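Local coordinates for protein D-aminoacyl-tRNA deacylase (Archaeoglobus fulgidus, PDB 1YQE) that probably hydrolyses D-aminoacyl-tRNA to free tRNA and a D-amino acid, a zinc-dependent proofreading step that counters the toxicity of mischarged tRNA, at residues F76-S81 against F154-S159; G85-T90 against P132-T137. One frame throughout, in Å; residues are numbered along the deposited sequence.

Both contacts pair parallel strands of one mixed sheet, their centres about 11 Å apart. Four neighbouring strands at one side of this eight-stranded sheet come in the order 73-81, 152-159, 88-92, 135-138, with 152-159 antiparallel to 88-92, and 135-138 is an outermost strand. Contact 1 joins the first two, contact 2 the last two; along the chain contact 2 is nested in the loop that contact 1 closes. The contacts meet where 154-159 borders 85-90, through probable backbone hydrogen bonds from G158 to I88 and from E156 to T90. Contact 1 carries R79, H80, S81 and E156 of the pyrophosphate pocket, whereas contact 2 builds out the sheet edge, with the side chain of T90 about 7 Å from the ligand.

Contact 1: residues F76-S81 against F154-S159; sequences FASRHS and FYEIGS. With POP (pyrophosphate 2-), chain B.
F76 and F154 form an offset stack where two parallel strands of the mixed sheet, 73-81 and 152-159, lie side by side. Their ring planes are inclined by 21°, and the CB of F76 sits over the centre of the F154 ring, 3.6 Å from its centroid, as a CH-pi contact. Both rings project from the same face as S78 and E156. Backbone hydrogen bonds run from Y155 N to F76 O, S78 N to Y155 O and H80 N to I157 O. The side chains of H80 and E156 cross at about a right angle; CB of H80 lies 3.2 Å from OE1 of E156, and a water links that oxygen to H80 ND1. NE2 of H80 is hydrogen-bonded to Y199. Residues 79-81 hold the pyrophosphate: S81 N and, weakly, H80 ND1 both donate to its O5, and R54 also hydrogen-bonds to the ligand. The extended chain of R79 carries its guanidinium to the other phosphate, and W164 makes a cation-pi contact with the same arginine. There R79 NH1 donates to pyrophosphate O1 at 2.9 Å, with that oxygen at the edge of the guanidinium and near its plane.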
loop_
_atom_site.group_PDB
_atom_site.type_symbol
_atom_site.label_atom_id
_atom_site.label_comp_id
_atom_site.label_asym_id
_atom_site.label_seq_id
_atom_site.Cartn_x
_atom_site.Cartn_y
_atom_site.Cartn_z
ATOM N N PHE A 76 -1.660 2.471 -6.889
ATOM C CA PHE A 76 -3.098 2.538 -7.126
ATOM C C PHE A 76 -3.652 3.720 -6.354
ATOM O O PHE A 76 -3.422 3.834 -5.151
ATOM C CB PHE A 76 -3.803 1.269 -6.636
ATOM C CG PHE A 76 -3.484 0.044 -7.437
ATOM C CD1 PHE A 76 -2.624 -0.923 -6.936
ATOM C CD2 PHE A 76 -4.066 -0.156 -8.689
ATOM C CE1 PHE A 76 -2.346 -2.080 -7.667
ATOM C CE2 PHE A 76 -3.793 -1.307 -9.427
ATOM C CZ PHE A 76 -2.932 -2.271 -8.913
ATOM N N ALA A 77 -4.377 4.594 -7.047
ATOM C CA ALA A 77 -4.979 5.769 -6.430
ATOM C C ALA A 77 -6.468 5.473 -6.360
ATOM O O ALA A 77 -7.113 5.274 -7.386
ATOM C CB ALA A 77 -4.721 7.004 -7.285
ATOM N N SER A 78 -7.015 5.436 -5.152
ATOM C CA SER A 78 -8.420 5.114 -4.996
ATOM C C SER A 78 -9.042 5.706 -3.745
ATOM O O SER A 78 -8.360 6.249 -2.881
ATOM C CB SER A 78 -8.584 3.589 -4.964
ATOM O OG SER A 78 -9.824 3.213 -4.386
ATOM N N ARG A 79 -10.359 5.602 -3.662
ATOM C CA ARG A 79 -11.070 6.090 -2.500
ATOM C C ARG A 79 -11.056 4.962 -1.474
ATOM O O ARG A 79 -10.752 3.811 -1.805
ATOM C CB ARG A 79 -12.517 6.418 -2.870
ATOM C CG ARG A 79 -13.281 5.233 -3.439
ATOM C CD ARG A 79 -14.712 5.612 -3.779
ATOM N NE ARG A 79 -15.378 4.580 -4.566
ATOM C CZ ARG A 79 -15.685 3.369 -4.116
ATOM N NH1 ARG A 79 -15.390 3.027 -2.870
ATOM N NH2 ARG A 79 -16.283 2.496 -4.916
ATOM N N HIS A 80 -11.360 5.302 -0.227
ATOM C CA HIS A 80 -11.444 4.310 0.836
ATOM C C HIS A 80 -12.827 4.473 1.454
ATOM O O HIS A 80 -13.187 5.562 1.896
ATOM C CB HIS A 80 -10.372 4.532 1.908
ATOM C CG HIS A 80 -10.592 3.717 3.146
ATOM N ND1 HIS A 80 -10.625 2.339 3.134
ATOM C CD2 HIS A 80 -10.851 4.088 4.423
ATOM C CE1 HIS A 80 -10.900 1.896 4.347
ATOM N NE2 HIS A 80 -11.043 2.937 5.149
ATOM N N SER A 81 -13.604 3.395 1.472
ATOM C CA SER A 81 -14.945 3.450 2.038
ATOM C C SER A 81 -14.979 2.765 3.400
ATOM O O SER A 81 -14.533 1.631 3.543
ATOM C CB SER A 81 -15.941 2.778 1.086
ATOM O OG SER A 81 -17.268 2.894 1.573
ATOM N N PHE A 154 -1.884 0.601 -2.405
ATOM C CA PHE A 154 -3.034 1.471 -2.594
ATOM C C PHE A 154 -2.877 2.722 -1.734
ATOM O O PHE A 154 -2.597 2.633 -0.537
ATOM C CB PHE A 154 -4.332 0.757 -2.198
ATOM C CG PHE A 154 -4.883 -0.140 -3.269
ATOM C CD1 PHE A 154 -4.214 -1.303 -3.636
ATOM C CD2 PHE A 154 -6.073 0.181 -3.911
ATOM C CE1 PHE A 154 -4.731 -2.136 -4.633
ATOM C CE2 PHE A 154 -6.593 -0.641 -4.902
ATOM C CZ PHE A 154 -5.919 -1.802 -5.264
ATOM N N TYR A 155 -3.050 3.876 -2.366
ATOM C CA TYR A 155 -2.950 5.174 -1.707
ATOM C C TYR A 155 -4.354 5.743 -1.805
ATOM O O TYR A 155 -4.821 6.059 -2.896
ATOM C CB TYR A 155 -1.931 6.037 -2.453
ATOM C CG TYR A 155 -0.589 5.349 -2.575
ATOM C CD1 TYR A 155 -0.376 4.338 -3.519
ATOM C CD2 TYR A 155 0.445 5.652 -1.696
ATOM C CE1 TYR A 155 0.843 3.643 -3.573
ATOM C CE2 TYR A 155 1.651 4.976 -1.739
ATOM C CZ TYR A 155 1.849 3.972 -2.675
ATOM O OH TYR A 155 3.053 3.310 -2.688
ATOM N N GLU A 156 -5.027 5.872 -0.664
ATOM C CA GLU A 156 -6.411 6.313 -0.676
ATOM C C GLU A 156 -6.790 7.489 0.213
ATOM O O GLU A 156 -6.003 7.960 1.036
ATOM C CB GLU A 156 -7.300 5.118 -0.312
ATOM C CG GLU A 156 -6.842 3.810 -0.948
ATOM C CD GLU A 156 -7.655 2.605 -0.507
ATOM O OE1 GLU A 156 -8.167 2.600 0.636
ATOM O OE2 GLU A 156 -7.771 1.654 -1.303
ATOM N N ILE A 157 -8.030 7.931 0.026
ATOM C CA ILE A 157 -8.631 9.022 0.781
ATOM C C ILE A 157 -9.946 8.474 1.323
ATOM O O ILE A 157 -10.783 8.007 0.544
ATOM C CB ILE A 157 -8.964 10.220 -0.123
ATOM C CG1 ILE A 157 -7.688 10.763 -0.762
ATOM C CG2 ILE A 157 -9.660 11.306 0.684
ATOM C CD1 ILE A 157 -7.939 11.906 -1.727
ATOM N N GLY A 158 -10.123 8.470 2.623
ATOM C CA GLY A 158 -11.525 8.380 2.995
ATOM C C GLY A 158 -12.031 9.233 4.146
ATOM O O GLY A 158 -11.402 10.208 4.560
ATOM N N SER A 159 -13.388 8.650 4.271
ATOM C CA SER A 159 -14.045 7.344 4.249
ATOM C C SER A 159 -15.389 7.390 3.533
ATOM O O SER A 159 -16.006 6.349 3.293
ATOM C CB SER A 159 -14.251 6.821 5.674
ATOM O OG SER A 159 -13.016 6.487 6.282
HETATM P P1 POP B . -14.048 -0.045 -2.252
HETATM O O1 POP B . -15.329 0.446 -1.598
HETATM O O2 POP B . -13.942 0.588 -3.645
HETATM O O3 POP B . -14.056 -1.556 -2.424
HETATM O O POP B . -12.700 0.459 -1.421
HETATM P P2 POP B . -12.191 -0.188 0.023
HETATM O O4 POP B . -13.131 -1.225 0.575
HETATM O O5 POP B . -12.017 0.911 1.019
HETATM O O6 POP B . -10.737 -0.778 -0.339
HETATM O O HOH W 1 -9.056 0.378 1.610
HETATM O O HOH W 2 -18.874 5.616 2.761
#

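Contact 2: residues G85-T90 against P132-T137; sequences GRKIFT and PEFEFT
With CG anti to the carbonyl carbon (chi1 -86°), F134 lays its ring against K87, whose CB stands over the ring centre, 3.7 Å from the centroid and almost on the normal. The lysine chain, extended as far as CE, packs its CD 3.4 Å from E133 CG, and the amine makes its salt bridge with E163. The F89 and F134 side chains cross at about a right angle, yet their ring planes differ by only 31°; F89 CE2 touches F134 CB at 3.6 Å. Were F134 an alanine, CB could still meet F89 CE2, but K87 CB and the F89 face would probably lose their aromatic partner. On the I88 side, T90 and T137 lie alongside each other, their CG2 methyls 3.7 Å apart. R86, its chain bent at chi3, reaches E135 in a salt bridge from NH2 to OE2 of 2.9 Å, the guanidinium and carboxylate planes 63° apart. Backbone hydrogen bonds from E135 N to K87 O, F89 N to E135 O and T137 N to F89 O join the parallel strands. F89 packs on A169 and V173 of helix 167-182, F136 on V121 and L124 of helix 114-125, and strand 152-159 borders 88-92 along its other edge.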
loop_
_atom_site.group_PDB
_atom_site.type_symbol
_atom_site.label_atom_id
_atom_site.label_comp_id
_atom_site.label_asym_id
_atom_site.label_seq_id
_atom_site.Cartn_x
_atom_site.Cartn_y
_atom_site.Cartn_z
ATOM N N GLY A 85 -16.790 6.561 8.886
ATOM C CA GLY A 85 -16.892 7.906 8.348
ATOM C C GLY A 85 -15.762 8.862 8.688
ATOM O O GLY A 85 -15.890 10.068 8.478
ATOM N N ARG A 86 -14.655 8.337 9.205
ATOM C CA ARG A 86 -13.511 9.172 9.566
ATOM C C ARG A 86 -12.814 9.748 8.338
ATOM O O ARG A 86 -12.826 9.142 7.266
ATOM C CB ARG A 86 -12.496 8.355 10.368
ATOM C CG ARG A 86 -12.969 7.900 11.737
ATOM C CD ARG A 86 -11.968 6.926 12.334
ATOM N NE ARG A 86 -10.611 7.457 12.271
ATOM C CZ ARG A 86 -9.522 6.785 12.630
ATOM N NH1 ARG A 86 -9.624 5.542 13.081
ATOM N NH2 ARG A 86 -8.328 7.358 12.534
ATOM N N LYS A 87 -12.207 10.921 8.494
ATOM C CA LYS A 87 -11.480 11.547 7.394
ATOM C C LYS A 87 -10.045 11.046 7.502
ATOM O O LYS A 87 -9.317 11.409 8.429
ATOM C CB LYS A 87 -11.522 13.074 7.519
ATOM C CG LYS A 87 -12.914 13.678 7.361
ATOM C CD LYS A 87 -12.862 15.197 7.459
ATOM C CE LYS A 87 -14.233 15.821 7.253
ATOM N NZ LYS A 87 -14.741 15.602 5.868
ATOM N N ILE A 88 -9.635 10.201 6.562
ATOM C CA ILE A 88 -8.296 9.640 6.616
ATOM C C ILE A 88 -7.602 9.443 5.280
ATOM O O ILE A 88 -8.236 9.377 4.229
ATOM C CB ILE A 88 -8.304 8.259 7.327
ATOM C CG1 ILE A 88 -9.373 7.366 6.698
ATOM C CG2 ILE A 88 -8.559 8.427 8.825
ATOM C CD1 ILE A 88 -9.459 5.976 7.314
ATOM N N PHE A 89 -6.279 9.369 5.354
ATOM C CA PHE A 89 -5.426 9.097 4.203
ATOM C C PHE A 89 -4.911 7.706 4.570
ATOM O O PHE A 89 -4.430 7.513 5.682
ATOM C CB PHE A 89 -4.237 10.061 4.155
ATOM C CG PHE A 89 -4.602 11.472 3.805
ATOM C CD1 PHE A 89 -5.115 11.781 2.551
ATOM C CD2 PHE A 89 -4.401 12.501 4.721
ATOM C CE1 PHE A 89 -5.423 13.098 2.205
ATOM C CE2 PHE A 89 -4.704 13.823 4.385
ATOM C CZ PHE A 89 -5.216 14.119 3.125
ATOM N N THR A 90 -5.014 6.731 3.675
ATOM C CA THR A 90 -4.520 5.407 4.028
ATOM C C THR A 90 -3.580 4.802 3.000
ATOM O O THR A 90 -3.504 5.247 1.853
ATOM C CB THR A 90 -5.671 4.398 4.256
ATOM O OG1 THR A 90 -6.270 4.061 2.998
ATOM C CG2 THR A 90 -6.733 4.990 5.179
ATOM N N PRO A 132 -5.808 19.658 8.663
ATOM C CA PRO A 132 -5.908 19.336 10.090
ATOM C C PRO A 132 -7.012 18.358 10.482
ATOM O O PRO A 132 -6.851 17.600 11.441
ATOM C CB PRO A 132 -6.102 20.708 10.737
ATOM C CG PRO A 132 -5.387 21.625 9.809
ATOM C CD PRO A 132 -5.841 21.119 8.465
ATOM N N GLU A 133 -8.123 18.372 9.752
ATOM C CA GLU A 133 -9.240 17.485 10.072
ATOM C C GLU A 133 -8.978 16.047 9.626
ATOM O O GLU A 133 -9.748 15.140 9.951
ATOM C CB GLU A 133 -10.540 17.992 9.430
ATOM C CG GLU A 133 -10.653 17.725 7.930
ATOM C CD GLU A 133 -9.926 18.749 7.070
ATOM O OE1 GLU A 133 -8.867 19.262 7.496
ATOM O OE2 GLU A 133 -10.413 19.026 5.953
ATOM N N PHE A 134 -7.894 15.845 8.882
ATOM C CA PHE A 134 -7.538 14.515 8.397
ATOM C C PHE A 134 -6.454 13.857 9.233
ATOM O O PHE A 134 -5.619 14.523 9.842
ATOM C CB PHE A 134 -7.059 14.569 6.944
ATOM C CG PHE A 134 -8.164 14.505 5.935
ATOM C CD1 PHE A 134 -9.023 15.582 5.750
ATOM C CD2 PHE A 134 -8.351 13.356 5.167
ATOM C CE1 PHE A 134 -10.054 15.517 4.814
ATOM C CE2 PHE A 134 -9.380 13.283 4.232
ATOM C CZ PHE A 134 -10.232 14.367 4.055
ATOM N N GLU A 135 -6.467 12.533 9.243
ATOM C CA GLU A 135 -5.483 11.772 9.987
ATOM C C GLU A 135 -4.929 10.692 9.072
ATOM O O GLU A 135 -5.627 10.215 8.182
ATOM C CB GLU A 135 -6.144 11.136 11.212
ATOM C CG GLU A 135 -5.195 10.391 12.124
ATOM C CD GLU A 135 -5.894 9.836 13.352
ATOM O OE1 GLU A 135 -6.472 10.636 14.121
ATOM O OE2 GLU A 135 -5.866 8.601 13.546
ATOM N N PHE A 136 -3.669 10.324 9.266
ATOM C CA PHE A 136 -3.082 9.270 8.452
ATOM C C PHE A 136 -3.096 7.953 9.208
ATOM O O PHE A 136 -2.932 7.921 10.425
ATOM C CB PHE A 136 -1.629 9.559 8.084
ATOM C CG PHE A 136 -0.909 8.345 7.569
ATOM C CD1 PHE A 136 -1.205 7.832 6.308
ATOM C CD2 PHE A 136 -0.022 7.651 8.380
ATOM C CE1 PHE A 136 -0.634 6.642 5.867
ATOM C CE2 PHE A 136 0.556 6.457 7.948
ATOM C CZ PHE A 136 0.245 5.953 6.685
ATOM N N THR A 137 -3.271 6.862 8.475
ATOM C CA THR A 137 -3.259 5.553 9.085
ATOM C C THR A 137 -2.984 4.478 8.048
ATOM O O THR A 137 -3.355 4.600 6.876
ATOM C CB THR A 137 -4.602 5.229 9.783
ATOM O OG1 THR A 137 -4.457 4.030 10.555
ATOM C CG2 THR A 137 -5.710 5.027 8.757
HETATM O O HOH W 3 -12.992 18.291 5.542
#